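Local coordinates for CrtC domain-containing protein (Fusarium vanettenii 77-13-4, PDB 7A0Q), which probably hydrates kievitone, an isoflavonoid phytoalexin of legumes, and so helps the fungus to detoxify this plant defence compound, at residues A90-Y103 against S138-T150. Numbering follows the deposited sequence.
Sequences ASTLNLETNEYHQY and SYSNHDNVTFDIT
Tyr103 lies flat against His142, the two rings 3.8 Å apart between centroids and only 4° from parallel. Each side chain runs past the other in the opposite direction, which brings His142 CB over the phenol face and Tyr103 CB over the imidazole, a CH-pi contact at each end. With CG between its backbone N and carbonyl carbon (chi1 75°), the tyrosine carries its hydroxyl to Ser140, where OH donates to OG at 2.8 Å. Ser140 OG in turn donates to Val145 O, 2.6 Å away, from above the carbonyl plane; His142 N reaches that oxygen from the opposite face. Val145 wedges in beside the stack: CG1 meets the tyrosine edge and Ala90 CB, and CG2 presses on His101 CB at 3.7 Å. Phe147 takes Ala90 CB at its ring edge. Farther along, Asn144 CB sits over the His101 imidazole, whose NE2 donates almost straight, in the ring plane, to Glu99 OE1, which is also hydrogen-bonded to His190. A water links Thr92 OG1 to Asn144 O. Two beta hairpins of the N-terminal lipocalin domain thus meet, strands 90-94 and 145-150 crossing at 93°; stack and valine set the tyrosine ring's turn, while hydrogen bonds through Ser140 satisfy buried hydroxyls.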
ATOM      1  N   ALA A  90      11.605   3.459  -0.575  1.00 17.28           N
ATOM      2  CA  ALA A  90      11.489   2.242   0.220  1.00 17.01           C
ATOM      3  C   ALA A  90      11.779   2.569   1.672  1.00 19.17           C
ATOM      4  O   ALA A  90      12.486   3.533   1.977  1.00 18.53           O
ATOM      5  CB  ALA A  90      12.451   1.150  -0.272  1.00 17.19           C
ATOM      6  N   SER A  91      11.266   1.720   2.563  1.00 18.70           N
ATOM      7  CA  SER A  91      11.508   1.904   3.989  1.00 19.19           C
ATOM      8  C   SER A  91      11.468   0.562   4.700  1.00 17.44           C
ATOM      9  O   SER A  91      10.907  -0.419   4.200  1.00 17.49           O
ATOM     10  CB  SER A  91      10.492   2.865   4.621  1.00 18.02           C
ATOM     11  OG  SER A  91       9.181   2.311   4.645  1.00 19.13           O
ATOM     12  N   THR A  92      12.084   0.529   5.882  1.00 18.84           N
ATOM     13  CA  THR A  92      11.983  -0.610   6.781  1.00 16.09           C
ATOM     14  C   THR A  92      11.637  -0.104   8.167  1.00 17.99           C
ATOM     15  O   THR A  92      12.116   0.956   8.583  1.00 20.42           O
ATOM     16  CB  THR A  92      13.283  -1.420   6.852  1.00 20.47           C
ATOM     17  OG1 THR A  92      14.293  -0.610   7.461  1.00 22.91           O
ATOM     18  CG2 THR A  92      13.739  -1.837   5.459  1.00 18.69           C
ATOM     19  N   LEU A  93      10.793  -0.855   8.871  1.00 18.46           N
ATOM     20  CA  LEU A  93      10.407  -0.543  10.241  1.00 19.78           C
ATOM     21  C   LEU A  93      10.585  -1.800  11.076  1.00 21.80           C
ATOM     22  O   LEU A  93      10.005  -2.841  10.757  1.00 19.48           O
ATOM     23  CB  LEU A  93       8.954  -0.052  10.320  1.00 19.56           C
ATOM     24  CG  LEU A  93       8.408   0.237  11.725  1.00 19.98           C
ATOM     25  CD1 LEU A  93       9.116   1.438  12.351  1.00 20.60           C
ATOM     26  CD2 LEU A  93       6.893   0.433  11.706  1.00 20.65           C
ATOM     27  N   ASN A  94      11.399  -1.702  12.125  1.00 21.36           N
ATOM     28  CA  ASN A  94      11.556  -2.778  13.096  1.00 23.23           C
ATOM     29  C   ASN A  94      10.450  -2.656  14.140  1.00 23.28           C
ATOM     30  O   ASN A  94      10.386  -1.659  14.867  1.00 24.72           O
ATOM     31  CB  ASN A  94      12.939  -2.696  13.745  1.00 25.26           C
ATOM     32  CG  ASN A  94      13.203  -3.830  14.736  1.00 26.84           C
ATOM     33  OD1 ASN A  94      12.337  -4.198  15.525  1.00 27.62           O
ATOM     34  ND2 ASN A  94      14.416  -4.369  14.708  1.00 28.93           N
ATOM     35  N   LEU A  95       9.585  -3.670  14.230  1.00 22.05           N
ATOM     36  CA  LEU A  95       8.428  -3.560  15.108  1.00 23.07           C
ATOM     37  C   LEU A  95       8.784  -3.726  16.580  1.00 25.28           C
ATOM     38  O   LEU A  95       7.977  -3.352  17.438  1.00 26.51           O
ATOM     39  CB  LEU A  95       7.362  -4.581  14.712  1.00 21.58           C
ATOM     40  CG  LEU A  95       6.759  -4.377  13.317  1.00 20.81           C
ATOM     41  CD1 LEU A  95       5.565  -5.307  13.111  1.00 23.00           C
ATOM     42  CD2 LEU A  95       6.350  -2.923  13.106  1.00 24.60           C
ATOM     43  N   GLU A  96       9.966  -4.264  16.884  1.00 27.26           N
ATOM     44  CA  GLU A  96      10.381  -4.375  18.278  1.00 27.84           C
ATOM     45  C   GLU A  96      10.958  -3.065  18.800  1.00 30.73           C
ATOM     46  O   GLU A  96      10.644  -2.644  19.919  1.00 33.03           O
ATOM     47  CB  GLU A  96      11.411  -5.494  18.435  1.00 30.15           C
ATOM     48  CG  GLU A  96      11.888  -5.689  19.875  1.00 34.93           C
ATOM     49  CD  GLU A  96      13.291  -6.273  19.957  1.00 52.82           C
ATOM     50  OE1 GLU A  96      13.932  -6.126  21.021  1.00 58.90           O
ATOM     51  OE2 GLU A  96      13.756  -6.872  18.960  1.00 52.68           O
ATOM     52  N   THR A  97      11.803  -2.408  18.009  1.00 31.62           N
ATOM     53  CA  THR A  97      12.580  -1.267  18.474  1.00 32.36           C
ATOM     54  C   THR A  97      12.117   0.068  17.914  1.00 31.27           C
ATOM     55  O   THR A  97      12.594   1.110  18.381  1.00 30.35           O
ATOM     56  CB  THR A  97      14.055  -1.453  18.101  1.00 32.49           C
ATOM     57  OG1 THR A  97      14.187  -1.366  16.674  1.00 27.91           O
ATOM     58  CG2 THR A  97      14.550  -2.807  18.570  1.00 34.98           C
ATOM     59  N   ASN A  98      11.219   0.062  16.926  1.00 28.51           N
ATOM     60  CA  ASN A  98      10.773   1.224  16.156  1.00 27.92           C
ATOM     61  C   ASN A  98      11.855   1.792  15.244  1.00 25.59           C
ATOM     62  O   ASN A  98      11.650   2.865  14.661  1.00 25.27           O
ATOM     63  CB  ASN A  98      10.234   2.357  17.041  1.00 25.30           C
ATOM     64  CG  ASN A  98       8.955   1.978  17.758  1.00 29.91           C
ATOM     65  OD1 ASN A  98       8.232   1.072  17.338  1.00 34.59           O
ATOM     66  ND2 ASN A  98       8.669   2.670  18.854  1.00 40.30           N
ATOM     67  N   GLU A  99      12.991   1.114  15.087  1.00 27.15           N
ATOM     68  CA  GLU A  99      14.026   1.629  14.200  1.00 28.46           C
ATOM     69  C   GLU A  99      13.512   1.680  12.767  1.00 23.47           C
ATOM     70  O   GLU A  99      12.976   0.694  12.252  1.00 24.82           O
ATOM     71  CB  GLU A  99      15.290   0.771  14.276  1.00 28.86           C
ATOM     72  CG  GLU A  99      16.445   1.347  13.456  1.00 28.59           C
ATOM     73  CD  GLU A  99      17.713   0.509  13.523  1.00 31.30           C
ATOM     74  OE1 GLU A  99      18.606   0.716  12.676  1.00 29.28           O
ATOM     75  OE2 GLU A  99      17.817  -0.360  14.415  1.00 35.37           O
ATOM     76  N   TYR A 100      13.696   2.830  12.119  1.00 25.27           N
ATOM     77  CA  TYR A 100      13.077   3.109  10.830  1.00 21.75           C
ATOM     78  C   TYR A 100      14.101   3.728   9.894  1.00 24.33           C
ATOM     79  O   TYR A 100      14.842   4.632  10.291  1.00 25.13           O
ATOM     80  CB  TYR A 100      11.878   4.044  11.026  1.00 25.00           C
ATOM     81  CG  TYR A 100      11.233   4.581   9.763  1.00 22.66           C
ATOM     82  CD1 TYR A 100      10.348   3.803   9.023  1.00 22.99           C
ATOM     83  CD2 TYR A 100      11.472   5.887   9.336  1.00 22.68           C
ATOM     84  CE1 TYR A 100       9.733   4.305   7.884  1.00 20.07           C
ATOM     85  CE2 TYR A 100      10.862   6.398   8.193  1.00 22.98           C
ATOM     86  CZ  TYR A 100       9.998   5.601   7.468  1.00 21.95           C
ATOM     87  OH  TYR A 100       9.393   6.096   6.330  1.00 20.63           O
ATOM     88  N   HIS A 101      14.147   3.235   8.657  1.00 22.10           N
ATOM     89  CA  HIS A 101      15.022   3.777   7.628  1.00 20.78           C
ATOM     90  C   HIS A 101      14.231   3.940   6.343  1.00 22.87           C
ATOM     91  O   HIS A 101      13.372   3.110   6.032  1.00 20.87           O
ATOM     92  CB  HIS A 101      16.223   2.869   7.389  1.00 23.16           C
ATOM     93  CG  HIS A 101      17.097   2.720   8.594  1.00 28.39           C
ATOM     94  ND1 HIS A 101      18.048   3.655   8.940  1.00 29.83           N
ATOM     95  CD2 HIS A 101      17.135   1.768   9.555  1.00 28.07           C
ATOM     96  CE1 HIS A 101      18.649   3.275  10.053  1.00 28.76           C
ATOM     97  NE2 HIS A 101      18.113   2.135  10.448  1.00 29.31           N
ATOM     98  N   GLN A 102      14.528   5.003   5.597  1.00 22.07           N
ATOM     99  CA  GLN A 102      13.816   5.280   4.358  1.00 18.61           C
ATOM    100  C   GLN A 102      14.722   6.036   3.401  1.00 20.06           C
ATOM    101  O   GLN A 102      15.684   6.692   3.809  1.00 21.47           O
ATOM    102  CB  GLN A 102      12.539   6.094   4.604  1.00 19.97           C
ATOM    103  CG  GLN A 102      12.735   7.404   5.380  1.00 19.67           C
ATOM    104  CD  GLN A 102      13.258   8.554   4.532  1.00 24.06           C
ATOM    105  OE1 GLN A 102      12.907   8.697   3.361  1.00 22.17           O
ATOM    106  NE2 GLN A 102      14.112   9.383   5.131  1.00 26.68           N
ATOM    107  N   TYR A 103      14.373   5.967   2.120  1.00 18.46           N
ATOM    108  CA  TYR A 103      14.996   6.828   1.124  1.00 18.08           C
ATOM    109  C   TYR A 103      14.073   6.965  -0.075  1.00 20.41           C
ATOM    110  O   TYR A 103      13.155   6.161  -0.275  1.00 17.94           O
ATOM    111  CB  TYR A 103      16.363   6.291   0.680  1.00 20.55           C
ATOM    112  CG  TYR A 103      16.282   5.093  -0.243  1.00 17.70           C
ATOM    113  CD1 TYR A 103      16.148   3.810   0.273  1.00 18.94           C
ATOM    114  CD2 TYR A 103      16.340   5.243  -1.620  1.00 21.69           C
ATOM    115  CE1 TYR A 103      16.081   2.713  -0.556  1.00 18.00           C
ATOM    116  CE2 TYR A 103      16.278   4.143  -2.465  1.00 23.80           C
ATOM    117  CZ  TYR A 103      16.145   2.882  -1.923  1.00 18.66           C
ATOM    118  OH  TYR A 103      16.078   1.779  -2.746  1.00 20.37           O
ATOM    119  N   SER A 138      10.235  -7.204  -5.046  1.00 15.80           N
ATOM    120  CA  SER A 138      10.572  -5.851  -4.600  1.00 14.47           C
ATOM    121  C   SER A 138      11.966  -5.891  -3.993  1.00 16.86           C
ATOM    122  O   SER A 138      12.205  -6.650  -3.052  1.00 16.93           O
ATOM    123  CB  SER A 138       9.568  -5.317  -3.572  1.00 15.02           C
ATOM    124  OG  SER A 138       8.286  -5.144  -4.148  1.00 15.98           O
ATOM    125  N   TYR A 139      12.882  -5.076  -4.511  1.00 15.68           N
ATOM    126  CA  TYR A 139      14.265  -5.168  -4.057  1.00 16.52           C
ATOM    127  C   TYR A 139      14.889  -3.786  -3.924  1.00 17.26           C
ATOM    128  O   TYR A 139      14.519  -2.834  -4.619  1.00 16.60           O
ATOM    129  CB  TYR A 139      15.103  -6.049  -4.995  1.00 16.42           C
ATOM    130  CG  TYR A 139      15.255  -5.474  -6.380  1.00 16.18           C
ATOM    131  CD1 TYR A 139      14.248  -5.634  -7.329  1.00 17.24           C
ATOM    132  CD2 TYR A 139      16.388  -4.749  -6.736  1.00 18.72           C
ATOM    133  CE1 TYR A 139      14.366  -5.098  -8.598  1.00 16.91           C
ATOM    134  CE2 TYR A 139      16.522  -4.210  -8.014  1.00 18.93           C
ATOM    135  CZ  TYR A 139      15.509  -4.396  -8.937  1.00 17.70           C
ATOM    136  OH  TYR A 139      15.613  -3.863 -10.203  1.00 20.32           O
ATOM    137  N   SER A 140      15.847  -3.692  -3.004  1.00 15.78           N
ATOM    138  CA  SER A 140      16.506  -2.439  -2.677  1.00 16.27           C
ATOM    139  C   SER A 140      17.941  -2.750  -2.286  1.00 20.67           C
ATOM    140  O   SER A 140      18.200  -3.740  -1.586  1.00 18.01           O
ATOM    141  CB  SER A 140      15.777  -1.712  -1.534  1.00 19.98           C
ATOM    142  OG  SER A 140      16.437  -0.501  -1.193  1.00 20.62           O
ATOM    143  N   ASN A 141      18.874  -1.900  -2.756  1.00 19.64           N
ATOM    144  CA  ASN A 141      20.309  -2.040  -2.481  1.00 20.79           C
ATOM    145  C   ASN A 141      20.836  -0.643  -2.188  1.00 25.77           C
ATOM    146  O   ASN A 141      21.612  -0.060  -2.950  1.00 35.39           O
ATOM    147  CB  ASN A 141      21.043  -2.692  -3.644  1.00 20.11           C
ATOM    148  CG  ASN A 141      20.620  -4.120  -3.848  1.00 24.98           C
ATOM    149  OD1 ASN A 141      21.001  -5.007  -3.080  1.00 22.54           O
ATOM    150  ND2 ASN A 141      19.815  -4.357  -4.873  1.00 22.44           N
ATOM    151  N   HIS A 142      20.361  -0.103  -1.077  1.00 24.33           N
ATOM    152  CA  HIS A 142      20.675   1.228  -0.600  1.00 25.83           C
ATOM    153  C   HIS A 142      21.204   1.084   0.814  1.00 34.56           C
ATOM    154  O   HIS A 142      20.783   0.190   1.554  1.00 29.44           O
ATOM    155  CB  HIS A 142      19.419   2.102  -0.632  1.00 31.57           C
ATOM    156  CG  HIS A 142      19.675   3.566  -0.466  1.00 33.35           C
ATOM    157  ND1 HIS A 142      19.840   4.416  -1.539  1.00 34.83           N
ATOM    158  CD2 HIS A 142      19.742   4.340   0.643  1.00 34.92           C
ATOM    159  CE1 HIS A 142      20.025   5.648  -1.096  1.00 36.50           C
ATOM    160  NE2 HIS A 142      19.971   5.629   0.225  1.00 35.34           N
ATOM    161  N   ASP A 143      22.156   1.933   1.181  1.00 34.29           N
ATOM    162  CA  ASP A 143      22.677   1.869   2.536  1.00 39.02           C
ATOM    163  C   ASP A 143      21.538   2.055   3.531  1.00 31.53           C
ATOM    164  O   ASP A 143      20.726   2.976   3.402  1.00 34.26           O
ATOM    165  CB  ASP A 143      23.768   2.921   2.739  1.00 47.58           C
ATOM    166  CG  ASP A 143      25.097   2.498   2.138  1.00 49.67           C
ATOM    167  OD1 ASP A 143      25.361   1.276   2.067  1.00 53.93           O
ATOM    168  OD2 ASP A 143      25.875   3.388   1.738  1.00 56.37           O
ATOM    169  N   ASN A 144      21.451   1.131   4.487  1.00 35.06           N
ATOM    170  CA  ASN A 144      20.445   1.055   5.541  1.00 32.36           C
ATOM    171  C   ASN A 144      19.040   0.737   5.034  1.00 27.23           C
ATOM    172  O   ASN A 144      18.120   0.671   5.851  1.00 25.74           O
ATOM    173  CB  ASN A 144      20.392   2.331   6.395  1.00 33.13           C
ATOM    174  CG  ASN A 144      21.722   2.640   7.056  1.00 42.18           C
ATOM    175  OD1 ASN A 144      21.984   2.203   8.175  1.00 48.02           O
ATOM    176  ND2 ASN A 144      22.566   3.393   6.364  1.00 45.17           N
ATOM    177  N   VAL A 145      18.840   0.531   3.729  1.00 22.87           N
ATOM    178  CA  VAL A 145      17.585  -0.028   3.218  1.00 20.59           C
ATOM    179  C   VAL A 145      17.916  -1.048   2.133  1.00 20.11           C
ATOM    180  O   VAL A 145      17.967  -0.726   0.942  1.00 22.36           O
ATOM    181  CB  VAL A 145      16.636   1.062   2.683  1.00 21.72           C
ATOM    182  CG1 VAL A 145      15.319   0.435   2.206  1.00 22.32           C
ATOM    183  CG2 VAL A 145      16.351   2.095   3.739  1.00 24.00           C
ATOM    184  N   THR A 146      18.168  -2.287   2.537  1.00 19.46           N
ATOM    185  CA  THR A 146      18.570  -3.337   1.615  1.00 19.09           C
ATOM    186  C   THR A 146      17.702  -4.561   1.860  1.00 18.75           C
ATOM    187  O   THR A 146      17.587  -5.025   2.997  1.00 20.63           O
ATOM    188  CB  THR A 146      20.059  -3.685   1.792  1.00 21.55           C
ATOM    189  OG1 THR A 146      20.859  -2.591   1.322  1.00 21.49           O
ATOM    190  CG2 THR A 146      20.417  -4.929   0.990  1.00 20.72           C
ATOM    191  N   PHE A 147      17.057  -5.054   0.808  1.00 18.95           N
ATOM    192  CA  PHE A 147      16.183  -6.213   0.941  1.00 18.48           C
ATOM    193  C   PHE A 147      15.953  -6.792  -0.443  1.00 17.26           C
ATOM    194  O   PHE A 147      16.253  -6.166  -1.461  1.00 18.76           O
ATOM    195  CB  PHE A 147      14.852  -5.864   1.638  1.00 17.65           C
ATOM    196  CG  PHE A 147      14.073  -4.746   0.977  1.00 16.66           C
ATOM    197  CD1 PHE A 147      13.306  -4.987  -0.163  1.00 17.17           C
ATOM    198  CD2 PHE A 147      14.086  -3.464   1.517  1.00 16.27           C
ATOM    199  CE1 PHE A 147      12.587  -3.951  -0.767  1.00 16.82           C
ATOM    200  CE2 PHE A 147      13.345  -2.421   0.926  1.00 16.79           C
ATOM    201  CZ  PHE A 147      12.598  -2.680  -0.211  1.00 17.47           C
ATOM    202  N   ASP A 148      15.428  -8.010  -0.470  1.00 16.50           N
ATOM    203  CA  ASP A 148      15.164  -8.703  -1.732  1.00 17.03           C
ATOM    204  C   ASP A 148      14.002  -9.651  -1.447  1.00 21.75           C
ATOM    205  O   ASP A 148      14.196 -10.753  -0.933  1.00 17.79           O
ATOM    206  CB  ASP A 148      16.409  -9.431  -2.226  1.00 18.27           C
ATOM    207  CG  ASP A 148      16.251 -10.007  -3.622  1.00 27.80           C
ATOM    208  OD1 ASP A 148      15.140  -9.961  -4.184  1.00 22.31           O
ATOM    209  OD2 ASP A 148      17.255 -10.530  -4.155  1.00 27.40           O
ATOM    210  N   ILE A 149      12.793  -9.186  -1.749  1.00 14.87           N
ATOM    211  CA  ILE A 149      11.559  -9.820  -1.308  1.00 16.39           C
ATOM    212  C   ILE A 149      10.797 -10.296  -2.534  1.00 18.01           C
ATOM    213  O   ILE A 149      10.543  -9.507  -3.450  1.00 16.05           O
ATOM    214  CB  ILE A 149      10.695  -8.837  -0.496  1.00 16.80           C
ATOM    215  CG1 ILE A 149      11.487  -8.307   0.701  1.00 16.26           C
ATOM    216  CG2 ILE A 149       9.415  -9.507  -0.076  1.00 16.26           C
ATOM    217  CD1 ILE A 149      10.775  -7.198   1.487  1.00 18.06           C
ATOM    218  N   THR A 150      10.424 -11.576  -2.556  1.00 16.36           N
ATOM    219  CA  THR A 150       9.566 -12.083  -3.614  1.00 16.77           C
ATOM    220  C   THR A 150       8.204 -12.452  -3.048  1.00 17.79           C
ATOM    221  O   THR A 150       8.070 -12.766  -1.864  1.00 16.17           O
ATOM    222  CB  THR A 150      10.172 -13.300  -4.319  1.00 17.29           C
ATOM    223  OG1 THR A 150      10.406 -14.354  -3.371  1.00 19.76           O
ATOM    224  CG2 THR A 150      11.478 -12.911  -5.005  1.00 17.80           C
TER
HETATM  225  O   HOH W   1      16.921  -1.295   7.125  1.00 25.41           O